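Ribonucleoside-diphosphate reductase, alpha chain (Actinobacillus ureae ATCC 25976, PDB 6DQX) probably catalyses, as the catalytic subunit of a class Id ribonucleotide reductase, the reduction of ribonucleoside diphosphates to their deoxy forms. Local coordinates at residues R99-S104 and I324-D329; S504-A509 and L540-L545; I522-H527 and N536-T541. One frame throughout, in Å; residues are numbered along the deposited sequence.

Interaction 1. Residues R99-S104 and I324-D329; sequences RGLPIS and IEKSKD
The ammonium group of K326 is held by carbonyl oxygens of the loop before strand 105-109, G100 O and L97 O among them. Its NZ donates a hydrogen bond to G100 O at 3.2 Å, and R99 O lies 2.9 Å from the same NZ. The bond to G100 O comes in from above the carbonyl plane, 60° out of it, with a C=O...N angle of 119°, so the oxygen is approached over the face of its peptide group. A further hydrogen bond joins NZ to L97 O, and E322 one turn back on the helix adds only a long, weak ion pair. The charge is therefore met mainly by carbonyl dipoles, which would be expected to stabilise it without a close carboxylate.

The lysine gets there by stretching out: chi1 of -74° sets CG beside the backbone N, and every torsion beyond is extended, so the chain spans the gap from helix to loop. Its methylenes are used on the way. L101 lies alongside, running in the opposite direction, with its CD2 methyl 3.8 Å from K326 CB and 4.1 Å from K326 CD. G100 has a positive phi, which favours glycine, at the point where the chain presents its carbonyl to the lysine.

The arrangement is a lysine-to-carbonyl tie between loop and helix, structural packing away from the known magnesium site. Segment 99-104 belongs to the connection between helix 89-94 and strand 105-109, while K326 sits near the C-terminal end of helix 308-327. L101 also touches F323 of that helix and M127 and I130 of helix 114-130, so its side chain packs against both helices just before the chain enters the sheet.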
loop_
_atom_site.group_PDB
_atom_site.type_symbol
_atom_site.label_atom_id
_atom_site.label_comp_id
_atom_site.label_asym_id
_atom_site.label_seq_id
_atom_site.Cartn_x
_atom_site.Cartn_y
_atom_site.Cartn_z
ATOM N N ARG A 99 3.435 14.953 19.949
ATOM C CA ARG A 99 2.635 14.421 18.853
ATOM C C ARG A 99 2.974 15.050 17.498
ATOM O O ARG A 99 3.456 16.193 17.434
ATOM C CB ARG A 99 1.136 14.568 19.140
ATOM C CG ARG A 99 0.585 15.989 19.197
ATOM C CD ARG A 99 -0.932 15.969 19.264
ATOM N NE ARG A 99 -1.524 17.303 19.162
ATOM C CZ ARG A 99 -2.837 17.560 19.210
ATOM N NH1 ARG A 99 -3.723 16.572 19.367
ATOM N NH2 ARG A 99 -3.278 18.812 19.105
ATOM N N GLY A 100 2.738 14.280 16.436
ATOM C CA GLY A 100 2.715 14.806 15.066
ATOM C C GLY A 100 3.989 15.454 14.568
ATOM O O GLY A 100 5.099 15.224 15.090
ATOM N N LEU A 101 3.814 16.243 13.514
ATOM C CA LEU A 101 4.898 16.984 12.887
ATOM C C LEU A 101 4.355 18.367 12.516
ATOM O O LEU A 101 3.164 18.517 12.251
ATOM C CB LEU A 101 5.418 16.276 11.636
ATOM C CG LEU A 101 6.122 14.924 11.846
ATOM C CD1 LEU A 101 6.344 14.222 10.525
ATOM C CD2 LEU A 101 7.442 15.116 12.587
ATOM N N PRO A 102 5.239 19.368 12.455
ATOM C CA PRO A 102 4.802 20.746 12.156
ATOM C C PRO A 102 4.894 21.152 10.671
ATOM O O PRO A 102 4.746 22.346 10.367
ATOM C CB PRO A 102 5.761 21.562 13.035
ATOM C CG PRO A 102 7.041 20.823 12.868
ATOM C CD PRO A 102 6.643 19.352 12.907
ATOM N N ILE A 103 5.120 20.198 9.760
ATOM C CA ILE A 103 5.258 20.470 8.317
ATOM C C ILE A 103 3.888 20.480 7.623
ATOM O O ILE A 103 2.956 19.862 8.108
ATOM C CB ILE A 103 6.227 19.511 7.585
ATOM C CG1 ILE A 103 5.892 18.036 7.876
ATOM C CG2 ILE A 103 7.682 19.794 8.002
ATOM C CD1 ILE A 103 6.408 17.037 6.868
ATOM N N SER A 104 3.793 21.208 6.508
ATOM C CA SER A 104 2.523 21.384 5.732
ATOM C C SER A 104 2.545 20.793 4.309
ATOM O O SER A 104 1.573 20.926 3.561
ATOM C CB SER A 104 2.164 22.892 5.662
ATOM O OG SER A 104 1.677 23.336 6.932
ATOM N N ILE A 324 13.237 18.414 11.797
ATOM C CA ILE A 324 14.489 17.661 11.652
ATOM C C ILE A 324 14.688 16.780 12.890
ATOM O O ILE A 324 14.953 15.584 12.732
ATOM C CB ILE A 324 15.685 18.599 11.358
ATOM C CG1 ILE A 324 15.559 19.175 9.936
ATOM C CG2 ILE A 324 17.049 17.898 11.517
ATOM C CD1 ILE A 324 16.288 20.487 9.745
ATOM N N GLU A 325 14.550 17.351 14.087
ATOM C CA GLU A 325 14.797 16.596 15.343
ATOM C C GLU A 325 13.816 15.424 15.500
ATOM O O GLU A 325 14.214 14.310 15.885
ATOM C CB GLU A 325 14.723 17.531 16.558
ATOM C CG GLU A 325 14.953 16.914 17.938
ATOM C CD GLU A 325 16.287 16.189 18.084
ATOM O OE1 GLU A 325 16.350 15.253 18.918
ATOM O OE2 GLU A 325 17.269 16.539 17.376
ATOM N N LYS A 326 12.544 15.679 15.203
ATOM C CA LYS A 326 11.495 14.667 15.324
ATOM C C LYS A 326 11.601 13.554 14.301
ATOM O O LYS A 326 11.337 12.377 14.625
ATOM C CB LYS A 326 10.106 15.306 15.221
ATOM C CG LYS A 326 9.686 16.077 16.450
ATOM C CD LYS A 326 8.232 16.495 16.316
ATOM C CE LYS A 326 7.661 17.019 17.613
ATOM N NZ LYS A 326 6.185 17.163 17.444
ATOM N N SER A 327 11.955 13.917 13.067
ATOM C CA SER A 327 12.039 12.952 11.971
ATOM C C SER A 327 13.284 12.078 11.952
ATOM O O SER A 327 13.311 11.105 11.200
ATOM C CB SER A 327 11.920 13.650 10.610
ATOM O OG SER A 327 12.983 14.543 10.408
ATOM N N LYS A 328 14.311 12.401 12.753
ATOM C CA LYS A 328 15.602 11.716 12.644
ATOM C C LYS A 328 15.523 10.216 12.934
ATOM O O LYS A 328 16.335 9.459 12.433
ATOM C CB LYS A 328 16.649 12.346 13.581
ATOM C CG LYS A 328 16.486 11.980 15.040
ATOM C CD LYS A 328 17.479 12.719 15.934
ATOM C CE LYS A 328 17.220 12.343 17.389
ATOM N NZ LYS A 328 18.028 13.131 18.356
ATOM N N ASP A 329 14.557 9.813 13.748
ATOM C CA ASP A 329 14.388 8.410 14.127
ATOM C C ASP A 329 12.982 7.923 13.783
ATOM O O ASP A 329 12.499 6.948 14.378
ATOM C CB ASP A 329 14.677 8.243 15.628
ATOM C CG ASP A 329 13.901 9.235 16.504
ATOM O OD1 ASP A 329 13.073 10.019 15.978
ATOM O OD2 ASP A 329 14.143 9.250 17.728
#

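Interaction 2. Residues S504-A509 and L540-L545; sequences SVIQQA and LTAEEL
I506 points from helix 502-513 at the backbone of helix 532-544, and its CG2 branch makes the closest approach between the two segments. That methyl lies 3.9 Å from A542 CA and 4.1 Å from A542 CB, so it rests against the backbone side of the alanine as much as on its methyl. With chi1 at -62°, CG2 is anti to the backbone N while CG1 lies next to that N, which directs the shorter branch at A542. The CA atoms of I506 and A542 are 6.2 Å apart, a close approach consistent with the small alanine side chain.

Three residues after A542, L545 points toward helix 502-513. Its CD1 methyl meets Q507 CG at 4.0 Å, the two side chains passing at a slant, and only loosely reaches I506, 4.5 Å from CG2 of that residue. Q507 thus contributes its aliphatic part, while its OE1 hydrogen-bonds with S570 OG. L545 lies at the more exposed side of the contact.

No hydrogen bond links the two segments. This is apolar packing of helix 502-513 against helix 532-544, the helix of a beta-alpha-beta unit in the ribonucleotide reductase barrel.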
loop_
_atom_site.group_PDB
_atom_site.type_symbol
_atom_site.label_atom_id
_atom_site.label_comp_id
_atom_site.label_asym_id
_atom_site.label_seq_id
_atom_site.Cartn_x
_atom_site.Cartn_y
_atom_site.Cartn_z
ATOM N N SER A 504 -7.612 39.469 -14.219
ATOM C CA SER A 504 -6.926 40.258 -13.179
ATOM C C SER A 504 -6.288 39.382 -12.094
ATOM O O SER A 504 -5.179 39.663 -11.624
ATOM C CB SER A 504 -7.819 41.359 -12.589
ATOM O OG SER A 504 -8.632 40.890 -11.536
ATOM N N VAL A 505 -6.966 38.291 -11.746
ATOM C CA VAL A 505 -6.420 37.306 -10.807
ATOM C C VAL A 505 -5.089 36.758 -11.343
ATOM O O VAL A 505 -4.077 36.757 -10.650
ATOM C CB VAL A 505 -7.447 36.174 -10.548
ATOM C CG1 VAL A 505 -6.804 34.989 -9.844
ATOM C CG2 VAL A 505 -8.613 36.715 -9.732
ATOM N N ILE A 506 -5.090 36.356 -12.611
ATOM C CA ILE A 506 -3.911 35.798 -13.265
ATOM C C ILE A 506 -2.797 36.830 -13.407
ATOM O O ILE A 506 -1.619 36.546 -13.093
ATOM C CB ILE A 506 -4.291 35.217 -14.658
ATOM C CG1 ILE A 506 -5.307 34.080 -14.508
ATOM C CG2 ILE A 506 -3.070 34.759 -15.440
ATOM C CD1 ILE A 506 -4.939 33.011 -13.535
ATOM N N GLN A 507 -3.171 38.031 -13.855
ATOM C CA GLN A 507 -2.182 39.098 -14.006
ATOM C C GLN A 507 -1.522 39.527 -12.697
ATOM O O GLN A 507 -0.292 39.672 -12.658
ATOM C CB GLN A 507 -2.779 40.294 -14.749
ATOM C CG GLN A 507 -3.006 39.961 -16.203
ATOM C CD GLN A 507 -3.685 41.062 -16.992
ATOM O OE1 GLN A 507 -4.277 41.992 -16.430
ATOM N NE2 GLN A 507 -3.654 40.916 -18.302
ATOM N N GLN A 508 -2.304 39.658 -11.620
ATOM C CA GLN A 508 -1.747 39.940 -10.313
ATOM C C GLN A 508 -0.814 38.843 -9.816
ATOM O O GLN A 508 0.210 39.139 -9.182
ATOM C CB GLN A 508 -2.834 40.197 -9.269
ATOM C CG GLN A 508 -3.518 41.549 -9.409
ATOM C CD GLN A 508 -4.462 41.841 -8.257
ATOM O OE1 GLN A 508 -4.417 41.180 -7.230
ATOM N NE2 GLN A 508 -5.371 42.800 -8.456
ATOM N N ALA A 509 -1.180 37.586 -10.082
ATOM C CA ALA A 509 -0.311 36.459 -9.717
ATOM C C ALA A 509 0.996 36.529 -10.511
ATOM O O ALA A 509 2.094 36.365 -9.948
ATOM C CB ALA A 509 -1.037 35.107 -9.912
ATOM N N LEU A 540 -3.705 29.542 -21.303
ATOM C CA LEU A 540 -2.546 29.810 -22.141
ATOM C C LEU A 540 -1.853 31.121 -21.723
ATOM O O LEU A 540 -0.614 31.203 -21.683
ATOM C CB LEU A 540 -2.941 29.856 -23.607
ATOM C CG LEU A 540 -3.431 28.527 -24.207
ATOM C CD1 LEU A 540 -3.930 28.755 -25.632
ATOM C CD2 LEU A 540 -2.344 27.478 -24.162
ATOM N N THR A 541 -2.651 32.125 -21.410
ATOM C CA THR A 541 -2.117 33.389 -20.884
ATOM C C THR A 541 -1.384 33.169 -19.560
ATOM O O THR A 541 -0.290 33.717 -19.371
ATOM C CB THR A 541 -3.226 34.415 -20.737
ATOM O OG1 THR A 541 -3.717 34.726 -22.050
ATOM C CG2 THR A 541 -2.734 35.689 -20.055
ATOM N N ALA A 542 -1.949 32.320 -18.695
ATOM C CA ALA A 542 -1.303 31.971 -17.425
ATOM C C ALA A 542 0.103 31.453 -17.641
ATOM O O ALA A 542 1.055 31.940 -17.009
ATOM C CB ALA A 542 -2.131 30.962 -16.641
ATOM N N GLU A 543 0.253 30.479 -18.550
ATOM C CA GLU A 543 1.570 29.955 -18.879
ATOM C C GLU A 543 2.461 31.020 -19.511
ATOM O O GLU A 543 3.645 31.117 -19.173
ATOM C CB GLU A 543 1.500 28.742 -19.829
ATOM C CG GLU A 543 2.881 28.121 -20.094
ATOM C CD GLU A 543 3.588 28.611 -21.355
ATOM O OE1 GLU A 543 4.789 28.301 -21.517
ATOM O OE2 GLU A 543 2.974 29.309 -22.185
ATOM N N GLU A 544 1.916 31.779 -20.452
ATOM C CA GLU A 544 2.707 32.831 -21.125
ATOM C C GLU A 544 3.252 33.877 -20.150
ATOM O O GLU A 544 4.374 34.332 -20.294
ATOM C CB GLU A 544 1.899 33.551 -22.213
ATOM C CG GLU A 544 1.822 32.789 -23.517
ATOM C CD GLU A 544 0.765 33.348 -24.454
ATOM O OE1 GLU A 544 0.614 34.596 -24.487
ATOM O OE2 GLU A 544 0.082 32.534 -25.140
ATOM N N LEU A 545 2.453 34.225 -19.157
ATOM C CA LEU A 545 2.857 35.225 -18.160
ATOM C C LEU A 545 3.801 34.708 -17.068
ATOM O O LEU A 545 4.269 35.486 -16.267
ATOM C CB LEU A 545 1.632 35.884 -17.561
ATOM C CG LEU A 545 0.822 36.761 -18.523
ATOM C CD1 LEU A 545 -0.346 37.406 -17.816
ATOM C CD2 LEU A 545 1.705 37.831 -19.176
#

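Interaction 3. Residues I522-H527 and N536-T541; sequences INIMVH and NQLYLT
I524 meets L538 and Y539 inside a beta-alpha-beta unit, in which strand 524-525 is followed by helix 532-544 and then by strand 549-554, parallel to the first. The contact is the strand-to-helix packing of that crossover, and all three residues are buried. I524 has chi1 at 60°, which puts CG1 between the backbone N and the carbonyl carbon; with chi2 extended, the longer branch brings CD1 to the helix. L538 answers with CG anti to its backbone N (chi1 -172°), and the two side chains meet tip to tip, CD1 of I524 lying 3.6 Å from CD2 of L538. The other methyl of L538, CD1, packs on I506 of helix 502-513.

Y539 comes in from another direction, its CG next to the backbone N (chi1 -66°). Its side chain passes I524 at a slant, and CD1 of I524 lies obliquely to the ring, 3.9 Å from Y539 CZ and 4.0 Å from Y539 CE1. Y539 OH is hydrogen-bonded to Q553 OE1, so one tyrosine links the helix with strand 549-554.

One methyl thus touches both helix residues, and its shortest approach is to the phenol oxygen: I524 CD1 lies 3.5 Å from Y539 OH.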
loop_
_atom_site.group_PDB
_atom_site.type_symbol
_atom_site.label_atom_id
_atom_site.label_comp_id
_atom_site.label_asym_id
_atom_site.label_seq_id
_atom_site.Cartn_x
_atom_site.Cartn_y
_atom_site.Cartn_z
ATOM N N ILE A 522 -3.476 29.370 -6.915
ATOM C CA ILE A 522 -4.340 30.285 -7.596
ATOM C C ILE A 522 -5.563 29.543 -8.114
ATOM O O ILE A 522 -5.472 28.737 -9.059
ATOM C CB ILE A 522 -3.597 31.008 -8.727
ATOM C CG1 ILE A 522 -2.432 31.817 -8.135
ATOM C CG2 ILE A 522 -4.569 31.834 -9.583
ATOM C CD1 ILE A 522 -2.811 33.023 -7.266
ATOM N N ASN A 523 -6.680 29.879 -7.499
ATOM C CA ASN A 523 -8.020 29.457 -7.947
ATOM C C ASN A 523 -8.618 30.499 -8.875
ATOM O O ASN A 523 -8.302 31.678 -8.784
ATOM C CB ASN A 523 -8.947 29.275 -6.735
ATOM C CG ASN A 523 -8.528 28.120 -5.835
ATOM O OD1 ASN A 523 -8.156 27.066 -6.328
ATOM N ND2 ASN A 523 -8.608 28.314 -4.513
ATOM N N ILE A 524 -9.500 30.057 -9.768
ATOM C CA ILE A 524 -10.302 30.983 -10.570
ATOM C C ILE A 524 -11.750 30.504 -10.484
ATOM O O ILE A 524 -12.014 29.352 -10.109
ATOM C CB ILE A 524 -9.847 31.077 -12.044
ATOM C CG1 ILE A 524 -9.932 29.732 -12.764
ATOM C CG2 ILE A 524 -8.422 31.616 -12.149
ATOM C CD1 ILE A 524 -9.744 29.851 -14.264
ATOM N N MET A 525 -12.663 31.402 -10.828
ATOM C CA MET A 525 -14.086 31.128 -10.776
ATOM C C MET A 525 -14.680 31.542 -12.102
ATOM O O MET A 525 -14.525 32.701 -12.527
ATOM C CB MET A 525 -14.730 31.883 -9.628
ATOM C CG MET A 525 -16.125 31.377 -9.300
ATOM S SD MET A 525 -16.801 32.188 -7.851
ATOM C CE MET A 525 -16.155 31.190 -6.503
ATOM N N VAL A 526 -15.376 30.603 -12.736
ATOM C CA VAL A 526 -15.791 30.729 -14.122
ATOM C C VAL A 526 -17.260 30.287 -14.247
ATOM O O VAL A 526 -17.654 29.249 -13.705
ATOM C CB VAL A 526 -14.877 29.879 -15.026
ATOM C CG1 VAL A 526 -15.294 29.968 -16.488
ATOM C CG2 VAL A 526 -13.418 30.316 -14.870
ATOM N N HIS A 527 -18.053 31.092 -14.954
ATOM C CA HIS A 527 -19.463 30.793 -15.215
ATOM C C HIS A 527 -19.550 29.539 -16.109
ATOM O O HIS A 527 -18.785 29.421 -17.074
ATOM C CB HIS A 527 -20.110 32.004 -15.902
ATOM C CG HIS A 527 -21.609 31.997 -15.898
ATOM N ND1 HIS A 527 -22.355 31.020 -16.516
ATOM C CD2 HIS A 527 -22.500 32.883 -15.395
ATOM C CE1 HIS A 527 -23.641 31.278 -16.364
ATOM N NE2 HIS A 527 -23.756 32.406 -15.688
ATOM N N ASN A 536 -9.599 28.344 -22.594
ATOM C CA ASN A 536 -8.379 28.008 -23.294
ATOM C C ASN A 536 -7.413 29.200 -23.256
ATOM O O ASN A 536 -6.274 29.069 -22.780
ATOM C CB ASN A 536 -8.685 27.589 -24.746
ATOM C CG ASN A 536 -7.443 27.206 -25.519
ATOM O OD1 ASN A 536 -6.690 26.335 -25.106
ATOM N ND2 ASN A 536 -7.203 27.880 -26.649
ATOM N N GLN A 537 -7.874 30.362 -23.713
ATOM C CA GLN A 537 -6.997 31.543 -23.739
ATOM C C GLN A 537 -6.515 31.942 -22.341
ATOM O O GLN A 537 -5.356 32.316 -22.198
ATOM C CB GLN A 537 -7.634 32.754 -24.467
ATOM C CG GLN A 537 -6.667 33.929 -24.720
ATOM C CD GLN A 537 -5.399 33.522 -25.484
ATOM O OE1 GLN A 537 -5.479 32.968 -26.581
ATOM N NE2 GLN A 537 -4.221 33.772 -24.889
ATOM N N LEU A 538 -7.380 31.842 -21.325
ATOM C CA LEU A 538 -6.983 32.223 -19.969
ATOM C C LEU A 538 -5.824 31.361 -19.474
ATOM O O LEU A 538 -4.845 31.896 -18.987
ATOM C CB LEU A 538 -8.148 32.149 -18.986
ATOM C CG LEU A 538 -7.875 32.715 -17.595
ATOM C CD1 LEU A 538 -7.636 34.214 -17.653
ATOM C CD2 LEU A 538 -9.035 32.410 -16.666
ATOM N N TYR A 539 -5.941 30.028 -19.591
ATOM C CA TYR A 539 -4.847 29.138 -19.186
ATOM C C TYR A 539 -3.563 29.317 -20.006
ATOM O O TYR A 539 -2.447 29.285 -19.466
ATOM C CB TYR A 539 -5.299 27.657 -19.175
ATOM C CG TYR A 539 -6.339 27.342 -18.116
ATOM C CD1 TYR A 539 -6.112 27.623 -16.787
ATOM C CD2 TYR A 539 -7.563 26.772 -18.451
ATOM C CE1 TYR A 539 -7.054 27.339 -15.821
ATOM C CE2 TYR A 539 -8.520 26.482 -17.487
ATOM C CZ TYR A 539 -8.256 26.779 -16.166
ATOM O OH TYR A 539 -9.152 26.506 -15.185
ATOM N N LEU A 540 -3.705 29.542 -21.303
ATOM C CA LEU A 540 -2.546 29.810 -22.141
ATOM C C LEU A 540 -1.853 31.121 -21.723
ATOM O O LEU A 540 -0.614 31.203 -21.683
ATOM C CB LEU A 540 -2.941 29.856 -23.607
ATOM C CG LEU A 540 -3.431 28.527 -24.207
ATOM C CD1 LEU A 540 -3.930 28.755 -25.632
ATOM C CD2 LEU A 540 -2.344 27.478 -24.162
ATOM N N THR A 541 -2.651 32.125 -21.410
ATOM C CA THR A 541 -2.117 33.389 -20.884
ATOM C C THR A 541 -1.384 33.169 -19.560
ATOM O O THR A 541 -0.290 33.717 -19.371
ATOM C CB THR A 541 -3.226 34.415 -20.737
ATOM O OG1 THR A 541 -3.717 34.726 -22.050
ATOM C CG2 THR A 541 -2.734 35.689 -20.055
#

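Overall arrangement
Interaction 1 comes first along the chain and stands apart: its centre is 36 Å from that of interaction 2 and 37 Å from that of interaction 3, on the opposite side of the chain's centre. Interactions 2 and 3 have centres 8 Å apart and share L540 and T541. Helix 502-513, strand 524-525 and helix 532-544 follow in that order, and both contacts end on the last. The two sets touch directly, as where A509 CB lies 3.8 Å from I522 CD1. Together they form one continuous packing region within the same stretch of the barrel domain, whereas interaction 1 ties a loop entering the same mixed sheet to helix 308-327.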